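Local coordinates for p1 (Rice yellow mottle virus, PDB 6TY2), which suppresses RNA silencing in the host and takes part in spread of the virus, here its C-terminal zinc-finger part, at residues I4-H8 against Y33-D37. Sequence-based numbering, arbitrary orientation.
With ZN (zinc ion), chain C.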
loop_
_atom_site.group_PDB
_atom_site.type_symbol
_atom_site.label_atom_id
_atom_site.label_comp_id
_atom_site.label_asym_id
_atom_site.label_seq_id
_atom_site.Cartn_x
_atom_site.Cartn_y
_atom_site.Cartn_z
ATOM N N ILE A 4 -16.921 -6.449 5.053
ATOM C CA ILE A 4 -15.771 -5.790 5.691
ATOM C C ILE A 4 -14.948 -6.756 6.528
ATOM O O ILE A 4 -13.726 -6.809 6.419
ATOM C CB ILE A 4 -16.224 -4.642 6.610
ATOM C CG1 ILE A 4 -16.898 -3.530 5.798
ATOM C CG2 ILE A 4 -15.059 -4.083 7.413
ATOM C CD1 ILE A 4 -15.963 -2.435 5.363
ATOM N N ASP A 5 -15.635 -7.525 7.368
ATOM C CA ASP A 5 -14.972 -8.467 8.253
ATOM C C ASP A 5 -14.294 -9.573 7.477
ATOM O O ASP A 5 -13.199 -10.010 7.819
ATOM C CB ASP A 5 -15.975 -9.064 9.228
ATOM C CG ASP A 5 -16.682 -8.012 10.034
ATOM O OD1 ASP A 5 -16.069 -7.517 11.006
ATOM O OD2 ASP A 5 -17.843 -7.678 9.698
ATOM N N ARG A 6 -14.967 -10.032 6.433
ATOM C CA ARG A 6 -14.444 -11.090 5.603
ATOM C C ARG A 6 -13.102 -10.658 5.017
ATOM O O ARG A 6 -12.137 -11.414 5.060
ATOM C CB ARG A 6 -15.440 -11.444 4.502
ATOM C CG ARG A 6 -15.242 -12.817 3.895
ATOM C CD ARG A 6 -16.066 -12.965 2.624
ATOM N NE ARG A 6 -17.449 -12.525 2.816
ATOM C CZ ARG A 6 -18.504 -13.336 2.838
ATOM N NH1 ARG A 6 -18.346 -14.646 2.677
ATOM N NH2 ARG A 6 -19.723 -12.834 3.019
ATOM N N GLU A 7 -13.026 -9.436 4.501
ATOM C CA GLU A 7 -11.788 -8.962 3.880
ATOM C C GLU A 7 -10.671 -8.742 4.904
ATOM O O GLU A 7 -9.497 -8.889 4.579
ATOM C CB GLU A 7 -12.044 -7.676 3.086
ATOM C CG GLU A 7 -12.753 -7.941 1.758
ATOM C CD GLU A 7 -13.129 -6.666 1.014
ATOM O OE1 GLU A 7 -13.126 -6.670 -0.235
ATOM O OE2 GLU A 7 -13.441 -5.661 1.676
ATOM N N HIS A 8 -11.026 -8.389 6.136
ATOM C CA HIS A 8 -10.024 -8.317 7.203
ATOM C C HIS A 8 -9.450 -9.705 7.483
ATOM O O HIS A 8 -8.246 -9.848 7.687
ATOM C CB HIS A 8 -10.618 -7.735 8.481
ATOM C CG HIS A 8 -10.945 -6.279 8.393
ATOM N ND1 HIS A 8 -11.738 -5.646 9.323
ATOM C CD2 HIS A 8 -10.575 -5.329 7.498
ATOM C CE1 HIS A 8 -11.855 -4.371 8.997
ATOM N NE2 HIS A 8 -11.154 -4.152 7.900
ATOM N N TYR A 33 -1.826 -6.749 12.188
ATOM C CA TYR A 33 -3.138 -7.233 11.805
ATOM C C TYR A 33 -4.189 -6.110 11.698
ATOM O O TYR A 33 -4.124 -5.106 12.391
ATOM C CB TYR A 33 -3.595 -8.289 12.801
ATOM C CG TYR A 33 -2.851 -9.615 12.736
ATOM C CD1 TYR A 33 -2.857 -10.385 11.581
ATOM C CD2 TYR A 33 -2.192 -10.115 13.849
ATOM C CE1 TYR A 33 -2.206 -11.611 11.529
ATOM C CE2 TYR A 33 -1.538 -11.345 13.817
ATOM C CZ TYR A 33 -1.552 -12.090 12.655
ATOM O OH TYR A 33 -0.903 -13.305 12.613
ATOM N N LEU A 34 -5.159 -6.294 10.815
ATOM C CA LEU A 34 -6.204 -5.294 10.608
ATOM C C LEU A 34 -7.425 -5.485 11.518
ATOM O O LEU A 34 -7.805 -6.613 11.854
ATOM C CB LEU A 34 -6.673 -5.316 9.154
ATOM C CG LEU A 34 -5.847 -4.736 8.013
ATOM C CD1 LEU A 34 -4.482 -5.384 7.905
ATOM C CD2 LEU A 34 -6.620 -4.943 6.730
ATOM N N SER A 35 -8.048 -4.372 11.891
ATOM C CA SER A 35 -9.386 -4.392 12.478
ATOM C C SER A 35 -10.111 -3.169 11.967
ATOM O O SER A 35 -9.514 -2.347 11.283
ATOM C CB SER A 35 -9.340 -4.380 14.005
ATOM O OG SER A 35 -8.796 -3.158 14.467
ATOM N N ARG A 36 -11.389 -3.035 12.307
ATOM C CA ARG A 36 -12.141 -1.850 11.934
ATOM C C ARG A 36 -11.504 -0.592 12.494
ATOM O O ARG A 36 -11.656 0.486 11.937
ATOM C CB ARG A 36 -13.594 -1.955 12.413
ATOM C CG ARG A 36 -14.397 -3.040 11.717
ATOM C CD ARG A 36 -15.849 -3.068 12.185
ATOM N NE ARG A 36 -16.562 -4.237 11.668
ATOM C CZ ARG A 36 -17.869 -4.440 11.809
ATOM N NH1 ARG A 36 -18.617 -3.550 12.449
ATOM N NH2 ARG A 36 -18.430 -5.531 11.306
ATOM N N ASP A 37 -10.781 -0.720 13.594
ATOM C CA ASP A 37 -10.217 0.459 14.238
ATOM C C ASP A 37 -8.792 0.813 13.784
ATOM O O ASP A 37 -8.228 1.808 14.235
ATOM C CB ASP A 37 -10.274 0.273 15.750
ATOM C CG ASP A 37 -11.695 0.025 16.240
ATOM O OD1 ASP A 37 -12.613 0.822 15.904
ATOM O OD2 ASP A 37 -11.890 -0.987 16.936
HETATM ZN ZN ZN C . -11.373 -2.304 7.040
#
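This contact is part of the zinc site of the C-terminal zinc finger: His8 on helix 3-24 binds the metal and packs its ring on the loop at Leu34 to Arg36. The helix supplies this first ligand near its start; Cys39, His44 and Cys48 complete the site from the chain beyond the loop. NE2 of His8 binds zinc at 2.0 Å. The His8 CG is anti to the carbonyl carbon (chi1 -70°), and the ring reaches across to the loop. Its CE1 lies 3.6 Å from the backbone N of Arg36 and equally close to C of Ser35, both approached obliquely. Arg36 CG meets the ring edge in its plane, 4.0 Å from CE1 of His8. On the far side of NE2 from CE1, the His8 CD2 touches Leu34 CD2 at 4.0 Å, and the two side chains cross at about a right angle. The carbonyl oxygen of Ile4, one turn back, lies above one face of the His8 ring, toward its rim.

A salt bridge closes the contact nearer the surface. Arg36 is extended from CG to NE and brings its guanidinium to Asp5. NH2 of Arg36 bonds OD2 of Asp5 at 2.7 Å, on the syn lone pair, with an N-H...O angle of 147°. This oxygen lies almost in the guanidinium plane. OD1 of Asp5 receives two weak bonds, from NH2 and NE of Arg36. The carboxylate and guanidinium planes are 38° apart, so the pairing is not a flat two-pronged one.

OE2 of Glu7 hydrogen-bonds NE2 of His44, a second-shell link to another zinc ligand. Ring packing and an ion pair join the helix start to the loop 33-37, while zinc ties His8 to the later ligands Cys39, His44 and Cys48. Asp5 probably offsets the charge of Arg36 beside the zinc site.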